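Endoglucanase (Komagataeibacter sucrofermentans, PDB 6VC5) probably hydrolyses internal beta-1,4-glucosidic linkages of cellulose and related beta-glucans, as a glycoside hydrolase family 8 enzyme. Local coordinates at residues W8-F11 with R12-F16; N88-D91 with G92-I96; L200-L204 with H205-F209; P217-Y221 with D222-V226; T237-L240 with L241-S245. All coordinates share one frame; numbering follows the deposited sequence.

In the fold
All five contacts are local and run in series along the chain; none nests in or crosses another. Contact 1 is the last turns of the N-terminal helix 4-15, and contact 2 the first turns of helix 90-106, nearer the middle of a helix-rich fold consistent with the (alpha/alpha)6 barrel of family 8. Contact 3 closes the hairpin between strands 200-203 and 209-211, about 42 Å from contact 1 between centres and across the middle of the chain. Contact 4 leads from strand 218-219 into helix 225-232, and contact 5 begins the next helix, 238-251. Contacts 4 and 5 are the one pair that touch, through Phe219 CE1 and Phe244 CE1, 4.2 Å apart, which packs strand 218-219 against helix 238-251.

Contact 1. Residues W8-F11 with R12-F16; sequences WAIF and RDKYF
Tyr15 drives an edge of its ring into the face of Phe11, one helical turn back: a T-shaped pair with ring centroids 5.0 Å apart and planes at 65°. Tyr15 CD2 stands over the centre of the Phe11 ring, 3.7 Å from Phe11 CE1. This is the tight, buried side of the helix. A second pairing has Arg12 laid across Trp8. Arg12 CB lies over the face of the six-membered ring of Trp8, 3.9 Å from its centroid, a CH-pi contact; chi1 of -177° then carries CG and CD on along the indole, CG 3.9 Å from Trp8 CZ2, while the guanidinium turns nearly perpendicular to it. Both polar ends meet on Asp48: Trp8 NE1 by a hydrogen bond, Arg12 NH1 by a salt bridge.

The outer side is wetter and looser. One water joins Ala9 O to Arg12 NH2, with 2.6 Å between that water and Arg12 NH2; another joins Ile10 O to Asp13 OD1. Lys14 lies here too, its CG resting 3.4 Å from Ile10 O. On the inner side Trp8 packs on helices 33-46 and 49-62, Phe11 meets Phe42 edge-to-face, and Tyr15 and Phe11 reach helix 300-313.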
# COMPACT_ATOMS: atom_id res chain seq x y z
N TRP A 8 2.87 16.01 -7.96
CA TRP A 8 1.57 15.54 -8.44
C TRP A 8 1.29 16.00 -9.87
O TRP A 8 0.77 15.23 -10.68
CB TRP A 8 0.44 15.98 -7.50
CG TRP A 8 -0.95 15.89 -8.14
CD1 TRP A 8 -1.78 16.94 -8.42
CD2 TRP A 8 -1.64 14.71 -8.59
NE1 TRP A 8 -2.94 16.48 -9.00
CE2 TRP A 8 -2.88 15.12 -9.11
CE3 TRP A 8 -1.33 13.34 -8.58
CZ2 TRP A 8 -3.82 14.22 -9.63
CZ3 TRP A 8 -2.26 12.44 -9.10
CH2 TRP A 8 -3.49 12.89 -9.62
N ALA A 9 1.65 17.24 -10.20
CA ALA A 9 1.43 17.74 -11.56
C ALA A 9 2.13 16.86 -12.60
O ALA A 9 1.58 16.62 -13.68
CB ALA A 9 1.88 19.19 -11.67
N ILE A 10 3.33 16.39 -12.29
CA ILE A 10 4.03 15.47 -13.19
C ILE A 10 3.30 14.13 -13.27
O ILE A 10 3.07 13.60 -14.37
CB ILE A 10 5.49 15.29 -12.75
CG1 ILE A 10 6.25 16.61 -12.81
CG2 ILE A 10 6.18 14.26 -13.61
CD1 ILE A 10 7.54 16.59 -11.97
N PHE A 11 2.97 13.54 -12.11
CA PHE A 11 2.23 12.28 -12.10
C PHE A 11 0.93 12.41 -12.89
O PHE A 11 0.62 11.56 -13.72
CB PHE A 11 1.93 11.87 -10.65
CG PHE A 11 1.39 10.47 -10.51
CD1 PHE A 11 2.24 9.41 -10.26
CD2 PHE A 11 0.03 10.22 -10.62
CE1 PHE A 11 1.75 8.10 -10.12
CE2 PHE A 11 -0.47 8.93 -10.48
CZ PHE A 11 0.38 7.87 -10.23
N ARG A 12 0.20 13.50 -12.64
CA ARG A 12 -1.09 13.71 -13.30
C ARG A 12 -0.92 13.82 -14.81
O ARG A 12 -1.71 13.25 -15.58
CB ARG A 12 -1.75 14.96 -12.73
CG ARG A 12 -3.14 15.24 -13.30
CD ARG A 12 -3.62 16.62 -12.89
NE ARG A 12 -2.76 17.68 -13.42
CZ ARG A 12 -2.54 18.84 -12.81
NH1 ARG A 12 -3.12 19.11 -11.64
NH2 ARG A 12 -1.74 19.74 -13.37
N ASP A 13 0.10 14.55 -15.26
CA ASP A 13 0.32 14.70 -16.70
C ASP A 13 0.56 13.35 -17.36
O ASP A 13 0.13 13.12 -18.50
CB ASP A 13 1.49 15.64 -16.94
CG ASP A 13 1.88 15.73 -18.40
OD1 ASP A 13 3.09 15.60 -18.71
OD2 ASP A 13 0.99 15.93 -19.25
N LYS A 14 1.24 12.43 -16.66
CA LYS A 14 1.63 11.16 -17.26
C LYS A 14 0.51 10.12 -17.22
O LYS A 14 0.33 9.37 -18.18
CB LYS A 14 2.87 10.61 -16.56
CG LYS A 14 4.12 11.46 -16.81
CD LYS A 14 5.31 10.93 -16.04
CE LYS A 14 6.60 11.12 -16.82
NZ LYS A 14 6.97 9.90 -17.59
N TYR A 15 -0.25 10.06 -16.11
CA TYR A 15 -1.10 8.91 -15.85
C TYR A 15 -2.57 9.22 -15.64
O TYR A 15 -3.37 8.27 -15.61
CB TYR A 15 -0.57 8.11 -14.65
CG TYR A 15 0.90 7.78 -14.75
CD1 TYR A 15 1.39 7.00 -15.80
CD2 TYR A 15 1.80 8.25 -13.81
CE1 TYR A 15 2.74 6.71 -15.91
CE2 TYR A 15 3.15 7.96 -13.90
CZ TYR A 15 3.61 7.19 -14.95
OH TYR A 15 4.94 6.89 -15.06
N PHE A 16 -2.96 10.48 -15.48
CA PHE A 16 -4.35 10.85 -15.25
C PHE A 16 -5.06 11.13 -16.57
O PHE A 16 -4.51 11.77 -17.47
CB PHE A 16 -4.38 12.10 -14.35
CG PHE A 16 -5.74 12.76 -14.25
CD1 PHE A 16 -6.68 12.33 -13.33
CD2 PHE A 16 -6.05 13.84 -15.06
CE1 PHE A 16 -7.92 12.96 -13.23
CE2 PHE A 16 -7.29 14.48 -14.97
CZ PHE A 16 -8.22 14.05 -14.06
O HOH W 1 -0.27 18.33 -15.04
O HOH W 2 4.53 14.80 -16.53

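Contact 2. Residues N88-D91 with G92-I96; sequences NATD and GDLLI
Asn88 sets its carboxamide end against the carboxylate of Asp93, the two planes only 12° apart, and ND2 donates to Asp93 OD2 at 2.8 Å. The bond is nearly straight and lies close to the amide plane. It straddles the N terminus of helix 90-106, where Ala89 holds the N-cap position but offers no side-chain acceptor; Asn88 ND2 ties the residue before the cap to the carboxylate of Asp93. Asn88 OD1 accepts from Ala141 N, so the amide is held at both ends and its flip is settled.

The carboxylate of Asp93 is just as well occupied. CG lies beside the backbone N (chi1 -54°), folding the group back toward the start of the helix, and OD1 takes a bond from Phe71 N. In a buried setting, a negative group close to a helix N terminus would be favoured by the helix dipole. On another side of the turn Thr90 CG2 lies alongside Leu94 CD1, 4.0 Å away, and both side chains pack on Leu137 of strand 134-137; Thr90 OG1 binds Leu138 O. Asp91, with CG between its backbone N and carbonyl carbon (chi1 68°), brings OD1 to the next N-H, a weak bond to Gly92 N. A water accepts from Ala89 N at 2.9 Å and lies 2.9 Å from Asp93 OD1, to which it can donate, though it has more acceptors nearby than protons.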
# COMPACT_ATOMS: atom_id res chain seq x y z
N ASN A 88 -11.38 -8.32 -4.43
CA ASN A 88 -10.83 -7.04 -4.00
C ASN A 88 -9.36 -7.19 -3.63
O ASN A 88 -8.83 -8.30 -3.48
CB ASN A 88 -11.61 -6.51 -2.80
CG ASN A 88 -11.39 -7.36 -1.57
OD1 ASN A 88 -11.71 -8.55 -1.57
ND2 ASN A 88 -10.80 -6.76 -0.53
N ALA A 89 -8.69 -6.05 -3.51
CA ALA A 89 -7.34 -5.96 -2.98
C ALA A 89 -7.40 -5.00 -1.80
O ALA A 89 -7.70 -3.81 -1.97
CB ALA A 89 -6.33 -5.48 -4.02
N THR A 90 -7.10 -5.51 -0.61
CA THR A 90 -7.33 -4.73 0.60
C THR A 90 -6.49 -3.45 0.64
O THR A 90 -6.93 -2.45 1.22
CB THR A 90 -7.08 -5.64 1.80
OG1 THR A 90 -8.01 -6.73 1.75
CG2 THR A 90 -7.31 -4.89 3.12
N ASP A 91 -5.31 -3.44 0.02
CA ASP A 91 -4.54 -2.20 0.02
C ASP A 91 -5.22 -1.12 -0.81
O ASP A 91 -5.22 0.05 -0.42
CB ASP A 91 -3.07 -2.44 -0.37
CG ASP A 91 -2.88 -2.85 -1.82
OD1 ASP A 91 -3.77 -3.49 -2.41
OD2 ASP A 91 -1.78 -2.56 -2.34
N GLY A 92 -5.83 -1.50 -1.94
CA GLY A 92 -6.62 -0.54 -2.69
C GLY A 92 -7.79 0.01 -1.88
O GLY A 92 -8.02 1.22 -1.84
N ASP A 93 -8.53 -0.88 -1.22
CA ASP A 93 -9.63 -0.45 -0.36
C ASP A 93 -9.15 0.56 0.69
O ASP A 93 -9.78 1.61 0.89
CB ASP A 93 -10.27 -1.66 0.33
CG ASP A 93 -10.72 -2.76 -0.64
OD1 ASP A 93 -11.18 -2.46 -1.77
OD2 ASP A 93 -10.64 -3.96 -0.27
N LEU A 94 -8.02 0.27 1.34
CA LEU A 94 -7.53 1.13 2.43
C LEU A 94 -6.96 2.44 1.91
O LEU A 94 -7.06 3.47 2.60
CB LEU A 94 -6.47 0.38 3.23
CG LEU A 94 -7.01 -0.72 4.14
CD1 LEU A 94 -5.85 -1.49 4.75
CD2 LEU A 94 -7.94 -0.18 5.23
N LEU A 95 -6.35 2.44 0.72
CA LEU A 95 -5.84 3.68 0.14
C LEU A 95 -6.97 4.62 -0.26
O LEU A 95 -6.91 5.83 -0.01
CB LEU A 95 -4.97 3.36 -1.08
CG LEU A 95 -3.60 2.77 -0.75
CD1 LEU A 95 -3.08 2.07 -2.00
CD2 LEU A 95 -2.62 3.84 -0.27
N ILE A 96 -8.02 4.07 -0.90
CA ILE A 96 -9.19 4.86 -1.26
C ILE A 96 -9.84 5.45 -0.01
O ILE A 96 -10.19 6.64 0.03
CB ILE A 96 -10.16 4.00 -2.09
CG1 ILE A 96 -9.55 3.68 -3.46
CG2 ILE A 96 -11.50 4.69 -2.23
CD1 ILE A 96 -10.31 2.60 -4.24
O HOH W 3 -9.87 -3.46 -4.12

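Contact 3. Residues L200-L204 with H205-F209; sequences LSINL and HTNAF
The beta hairpin joining strands 200-203 and 209-211 is pinned where Ile202 faces Phe209, an antiparallel non-hydrogen-bonded pair whose side chains point to the same face of the sheet. Ile202 lies flat over the phenyl ring: CG1 stands 4.1 Å from the centroid, 12° off the normal, a CH-pi contact, and CD1 reaches the rim at Phe209 CZ. Leu200 joins from the next position on that face, its CD2 4.1 Å from Phe209 CD2. The Phe209 ring also has a cation-pi partner in Lys187 and packs, with Leu200, on Ile184 of helix 172-187.

Beyond this pair the strands are closed by Asn203 N donating to Ala208 O, a nearly straight bond. The turn itself is held by the side chain of Asn203. A chi1 of -172° turns the Asn203 amide away from its own N and beside the carbonyl carbon, which brings OD1 over the bend to accept from His205 N at 2.8 Å, an Asx turn; Thr206 N adds a weak bond to the same oxygen. An ST turn follows directly, as Thr206 OG1 accepts a hydrogen bond from Ala208 N at 3.1 Å. Inside the ST turn Asn207, in left-handed backbone geometry, donates its N-H to Asn203 O at 2.8 Å, reversing the chain.

Water fills in the polar side: one molecule donates to both Asn203 O and Asn207 OD1, and another links Leu204 O with His205 ND1. The far nitrogen of that imidazole, NE2, is hydrogen-bonded to Asp148, in the connection leading into the neighbouring strand 149-152.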
# COMPACT_ATOMS: atom_id res chain seq x y z
N LEU A 200 3.36 -13.79 3.08
CA LEU A 200 3.59 -14.58 4.28
C LEU A 200 2.49 -15.62 4.42
O LEU A 200 1.33 -15.35 4.07
CB LEU A 200 3.55 -13.66 5.51
CG LEU A 200 3.77 -14.33 6.86
CD1 LEU A 200 5.24 -14.68 7.03
CD2 LEU A 200 3.29 -13.40 7.96
N SER A 201 2.83 -16.81 4.90
CA SER A 201 1.84 -17.83 5.23
C SER A 201 1.84 -18.10 6.74
O SER A 201 2.91 -18.22 7.35
CB SER A 201 2.14 -19.12 4.47
OG SER A 201 1.09 -20.06 4.65
N ILE A 202 0.65 -18.21 7.33
CA ILE A 202 0.50 -18.69 8.71
C ILE A 202 -0.34 -19.96 8.67
O ILE A 202 -1.43 -19.96 8.09
CB ILE A 202 -0.14 -17.64 9.63
CG1 ILE A 202 0.68 -16.35 9.65
CG2 ILE A 202 -0.26 -18.19 11.06
CD1 ILE A 202 0.06 -15.24 10.52
N ASN A 203 0.18 -21.04 9.25
CA ASN A 203 -0.56 -22.29 9.31
C ASN A 203 -1.66 -22.18 10.37
O ASN A 203 -1.40 -21.80 11.51
CB ASN A 203 0.38 -23.44 9.62
CG ASN A 203 -0.30 -24.78 9.51
OD1 ASN A 203 -1.11 -25.13 10.36
ND2 ASN A 203 -0.04 -25.50 8.42
N LEU A 204 -2.89 -22.47 9.97
CA LEU A 204 -4.02 -22.28 10.87
C LEU A 204 -4.11 -23.35 11.95
O LEU A 204 -4.80 -23.14 12.95
CB LEU A 204 -5.33 -22.26 10.07
CG LEU A 204 -5.44 -21.16 9.01
CD1 LEU A 204 -6.86 -21.16 8.46
CD2 LEU A 204 -5.06 -19.80 9.57
N HIS A 205 -3.44 -24.48 11.75
CA HIS A 205 -3.47 -25.57 12.73
C HIS A 205 -2.31 -25.53 13.71
O HIS A 205 -2.38 -26.21 14.74
CB HIS A 205 -3.46 -26.92 12.02
CG HIS A 205 -4.56 -27.08 11.01
ND1 HIS A 205 -5.89 -26.90 11.33
CD2 HIS A 205 -4.52 -27.37 9.69
CE1 HIS A 205 -6.62 -27.08 10.25
NE2 HIS A 205 -5.82 -27.37 9.25
N THR A 206 -1.23 -24.80 13.43
CA THR A 206 -0.06 -24.77 14.31
C THR A 206 0.41 -23.36 14.66
O THR A 206 1.19 -23.21 15.61
CB THR A 206 1.14 -25.48 13.67
OG1 THR A 206 1.56 -24.74 12.51
CG2 THR A 206 0.79 -26.92 13.28
N ASN A 207 0.01 -22.34 13.90
CA ASN A 207 0.51 -20.97 14.02
C ASN A 207 1.95 -20.80 13.53
O ASN A 207 2.57 -19.77 13.81
CB ASN A 207 0.34 -20.37 15.42
CG ASN A 207 0.24 -18.86 15.40
OD1 ASN A 207 -0.56 -18.29 14.65
ND2 ASN A 207 1.06 -18.20 16.21
N ALA A 208 2.51 -21.79 12.83
CA ALA A 208 3.85 -21.64 12.28
C ALA A 208 3.83 -20.68 11.09
O ALA A 208 2.91 -20.69 10.27
CB ALA A 208 4.38 -22.99 11.81
N PHE A 209 4.89 -19.86 11.00
CA PHE A 209 5.05 -18.84 9.96
C PHE A 209 6.01 -19.34 8.89
O PHE A 209 7.04 -19.95 9.19
CB PHE A 209 5.69 -17.58 10.55
CG PHE A 209 4.76 -16.68 11.32
CD1 PHE A 209 3.81 -17.18 12.22
CD2 PHE A 209 4.86 -15.31 11.18
CE1 PHE A 209 2.98 -16.31 12.94
CE2 PHE A 209 4.03 -14.44 11.89
CZ PHE A 209 3.09 -14.95 12.78
O HOH W 4 -2.68 -20.07 13.64
O HOH W 5 -7.52 -24.77 12.73

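Contact 4. Residues P217-Y221 with D222-V226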
# COMPACT_ATOMS: atom_id res chain seq x y z
N PRO A 217 9.96 -16.53 -3.45
CA PRO A 217 10.14 -16.25 -2.01
C PRO A 217 11.08 -15.07 -1.77
O PRO A 217 12.22 -15.21 -1.32
CB PRO A 217 10.73 -17.57 -1.50
CG PRO A 217 11.55 -18.05 -2.67
CD PRO A 217 10.72 -17.71 -3.89
N ARG A 218 10.58 -13.86 -2.02
CA ARG A 218 11.41 -12.67 -2.12
C ARG A 218 10.88 -11.54 -1.25
O ARG A 218 9.70 -11.50 -0.89
CB ARG A 218 11.46 -12.15 -3.56
CG ARG A 218 12.06 -13.14 -4.52
CD ARG A 218 11.80 -12.70 -5.94
NE ARG A 218 12.40 -13.65 -6.87
CZ ARG A 218 12.29 -13.54 -8.18
NH1 ARG A 218 11.61 -12.54 -8.71
NH2 ARG A 218 12.87 -14.45 -8.97
N PHE A 219 11.78 -10.63 -0.91
CA PHE A 219 11.49 -9.25 -0.54
C PHE A 219 11.64 -8.44 -1.81
O PHE A 219 12.70 -8.36 -2.31
CB PHE A 219 12.52 -8.75 0.50
CG PHE A 219 12.44 -7.26 0.81
CD1 PHE A 219 11.64 -6.79 1.80
CD2 PHE A 219 13.23 -6.38 0.15
CE1 PHE A 219 11.61 -5.46 2.11
CE2 PHE A 219 13.20 -5.03 0.44
CZ PHE A 219 12.37 -4.57 1.41
N SER A 220 10.56 -7.86 -2.32
CA SER A 220 10.60 -7.14 -3.57
C SER A 220 9.53 -6.06 -3.67
O SER A 220 9.41 -5.26 -2.80
CB SER A 220 10.59 -8.09 -4.78
OG SER A 220 9.37 -8.65 -5.10
N TYR A 221 8.77 -6.07 -4.75
CA TYR A 221 7.97 -4.94 -5.12
C TYR A 221 6.77 -4.67 -4.23
O TYR A 221 6.26 -3.60 -4.22
CB TYR A 221 7.57 -5.07 -6.59
CG TYR A 221 8.77 -5.09 -7.48
CD1 TYR A 221 9.33 -3.94 -7.90
CD2 TYR A 221 9.37 -6.27 -7.85
CE1 TYR A 221 10.44 -3.94 -8.70
CE2 TYR A 221 10.49 -6.28 -8.65
CZ TYR A 221 11.01 -5.10 -9.07
OH TYR A 221 12.11 -5.00 -9.88
N ASP A 222 6.34 -5.68 -3.48
CA ASP A 222 5.32 -5.48 -2.45
C ASP A 222 5.94 -5.09 -1.10
O ASP A 222 5.59 -4.08 -0.53
CB ASP A 222 4.54 -6.79 -2.22
CG ASP A 222 3.65 -7.21 -3.39
OD1 ASP A 222 4.18 -7.79 -4.36
OD2 ASP A 222 2.43 -7.05 -3.32
N ALA A 223 6.90 -5.88 -0.66
CA ALA A 223 7.44 -5.76 0.68
C ALA A 223 8.17 -4.44 0.92
O ALA A 223 8.30 -4.03 2.03
CB ALA A 223 8.32 -6.95 1.04
N ILE A 224 8.57 -3.78 -0.14
CA ILE A 224 9.35 -2.57 0.01
C ILE A 224 8.42 -1.49 0.52
O ILE A 224 8.89 -0.62 1.23
CB ILE A 224 9.88 -2.09 -1.37
CG1 ILE A 224 10.75 -0.84 -1.26
CG2 ILE A 224 8.72 -1.78 -2.30
CD1 ILE A 224 12.04 -1.10 -0.52
N ARG A 225 7.12 -1.61 0.50
CA ARG A 225 6.27 -0.68 1.20
C ARG A 225 6.29 -0.79 2.73
O ARG A 225 5.84 0.09 3.40
CB ARG A 225 4.86 -0.66 0.62
CG ARG A 225 4.84 -0.06 -0.78
CD ARG A 225 3.46 0.26 -1.31
NE ARG A 225 3.45 0.11 -2.77
CZ ARG A 225 3.50 1.10 -3.67
NH1 ARG A 225 3.51 0.81 -4.93
NH2 ARG A 225 3.51 2.36 -3.31
N VAL A 226 6.64 -1.96 3.23
CA VAL A 226 6.54 -2.18 4.67
C VAL A 226 7.35 -1.19 5.51
O VAL A 226 6.80 -0.53 6.36
CB VAL A 226 6.88 -3.65 5.05
CG1 VAL A 226 6.96 -3.81 6.57
CG2 VAL A 226 5.81 -4.57 4.49
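Phe219 carries its ring anti to the backbone N, with chi1 at 172°, which sends it along the chain to the residues four and five further on. There CD1 sits 3.4 Å from Ala223 CB, a tight methyl-to-ring approach that comes in obliquely. The far end, CZ, meets Ile224, whose CG1 is likewise anti to its N, and a bend at chi2 (66°) brings CD1 to 4.0 Å from Phe219 CZ, the two side chains crossing at a slant. CG2 of Ile224 is left between N and the carbonyl carbon, and it rests 3.6 Å from Tyr221 O.

The backbone makes its own closure here. Ser220 O accepts from Ile224 N at 3.2 Å, though the N-H bends to 137°. The whole piece is the passage from strand 218-219 into helix 225-232 of this family 8 hydrolase: a type I turn runs from Asp222 to Arg225, Arg225 N bonding to Asp222 O, and Val226 N then bonds to Ala223 O at 2.9 Å.

Asp198 holds the bend from outside, its carboxylate taking Ser220 OG on OD2 and Ala223 N on OD1, so one side chain grips the chain on either side of Tyr221. On another side Tyr221 O accepts from the hydroxyl of Tyr301, whose ring also meets the Tyr221 ring edge-to-face, while Ile224 packs against Tyr276 and Val279 of helix 274-282.

Contact 5. Residues T237-L240 with L241-S245; sequences TPEL and LADFS
The Phe244 ring is approached at a slant by the carbonyl of Leu240, whose O lies 3.2 Å from CD2, and at its CE2 corner by Leu240 CD2, 4.2 Å away. The two side chains run alongside each other in the same direction, pointing off the helix toward helix 225-232, where Leu240 touches Leu230 and Phe244 touches Pro227. Phe244 has CG beside its backbone N (chi1 -78°), which tips the ring back over the preceding turn. Leu240 is less relaxed: its chi1 of -101° is well removed from a staggered value.

A second flat group, the carboxylate of Asp243, lies close to the preceding turn, its CG 3.5 Å from Glu239 O. It is gripped from outside by two arginines, Arg246 on OD1 and Arg189 on OD2, each in a salt bridge. A water donates both to Glu239 O and to Asp243 OD1. The carboxylate of Glu239 comes near too, with OE2 5.0 Å from Asp243 OD2; the arginine charges would offset the repulsion between them.

At the start of the helix Thr237 takes the N-cap position, its OG1 accepting from Leu240 N at 3.2 Å, while Thr237 O receives Leu241 N almost head on. Pro238 follows as the first helical residue, where its lack of an N-H costs nothing. A hydroxyl cap followed by proline is a classic helix N terminus, here that of helix 238-251.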
# COMPACT_ATOMS: atom_id res chain seq x y z
N THR A 237 10.30 0.14 14.98
CA THR A 237 11.07 -0.01 16.21
C THR A 237 12.55 0.20 15.94
O THR A 237 13.01 0.09 14.80
CB THR A 237 10.88 -1.41 16.78
OG1 THR A 237 11.34 -2.38 15.83
CG2 THR A 237 9.41 -1.68 17.11
N PRO A 238 13.33 0.51 16.98
CA PRO A 238 14.80 0.56 16.81
C PRO A 238 15.39 -0.71 16.22
O PRO A 238 16.23 -0.62 15.31
CB PRO A 238 15.29 0.82 18.25
CG PRO A 238 14.16 1.54 18.90
CD PRO A 238 12.90 0.97 18.32
N GLU A 239 14.97 -1.88 16.69
CA GLU A 239 15.45 -3.15 16.14
C GLU A 239 15.25 -3.21 14.63
O GLU A 239 16.18 -3.51 13.88
CB GLU A 239 14.70 -4.31 16.81
CG GLU A 239 15.12 -5.69 16.32
CD GLU A 239 14.39 -6.81 17.04
OE1 GLU A 239 13.31 -6.54 17.63
OE2 GLU A 239 14.90 -7.95 17.03
N LEU A 240 14.03 -2.91 14.17
CA LEU A 240 13.72 -3.03 12.75
C LEU A 240 14.43 -1.96 11.92
O LEU A 240 14.88 -2.24 10.81
CB LEU A 240 12.21 -2.97 12.52
CG LEU A 240 11.49 -4.30 12.31
CD1 LEU A 240 11.26 -5.00 13.64
CD2 LEU A 240 10.18 -4.07 11.57
N LEU A 241 14.50 -0.73 12.43
CA LEU A 241 15.21 0.31 11.71
C LEU A 241 16.68 -0.07 11.52
O LEU A 241 17.25 0.16 10.45
CB LEU A 241 15.08 1.65 12.44
CG LEU A 241 15.95 2.79 11.90
CD1 LEU A 241 15.61 3.10 10.46
CD2 LEU A 241 15.80 4.05 12.74
N ALA A 242 17.29 -0.67 12.54
CA ALA A 242 18.69 -1.07 12.42
C ALA A 242 18.86 -2.16 11.38
O ALA A 242 19.83 -2.14 10.60
CB ALA A 242 19.22 -1.52 13.78
N ASP A 243 17.93 -3.12 11.33
CA ASP A 243 17.99 -4.19 10.35
C ASP A 243 17.82 -3.66 8.92
O ASP A 243 18.56 -4.04 8.01
CB ASP A 243 16.96 -5.27 10.66
CG ASP A 243 17.33 -6.11 11.88
OD1 ASP A 243 18.52 -6.09 12.27
OD2 ASP A 243 16.44 -6.78 12.44
N PHE A 244 16.83 -2.78 8.70
CA PHE A 244 16.69 -2.22 7.36
C PHE A 244 17.91 -1.38 6.99
O PHE A 244 18.37 -1.42 5.84
CB PHE A 244 15.40 -1.39 7.25
CG PHE A 244 14.14 -2.20 7.09
CD1 PHE A 244 13.89 -2.91 5.92
CD2 PHE A 244 13.20 -2.25 8.11
CE1 PHE A 244 12.72 -3.65 5.78
CE2 PHE A 244 12.03 -2.99 7.97
CZ PHE A 244 11.79 -3.69 6.81
N SER A 245 18.44 -0.61 7.94
CA SER A 245 19.61 0.23 7.66
C SER A 245 20.81 -0.61 7.24
O SER A 245 21.52 -0.25 6.30
CB SER A 245 19.96 1.07 8.89
OG SER A 245 18.91 1.98 9.21
O HOH W 6 18.82 -4.47 15.05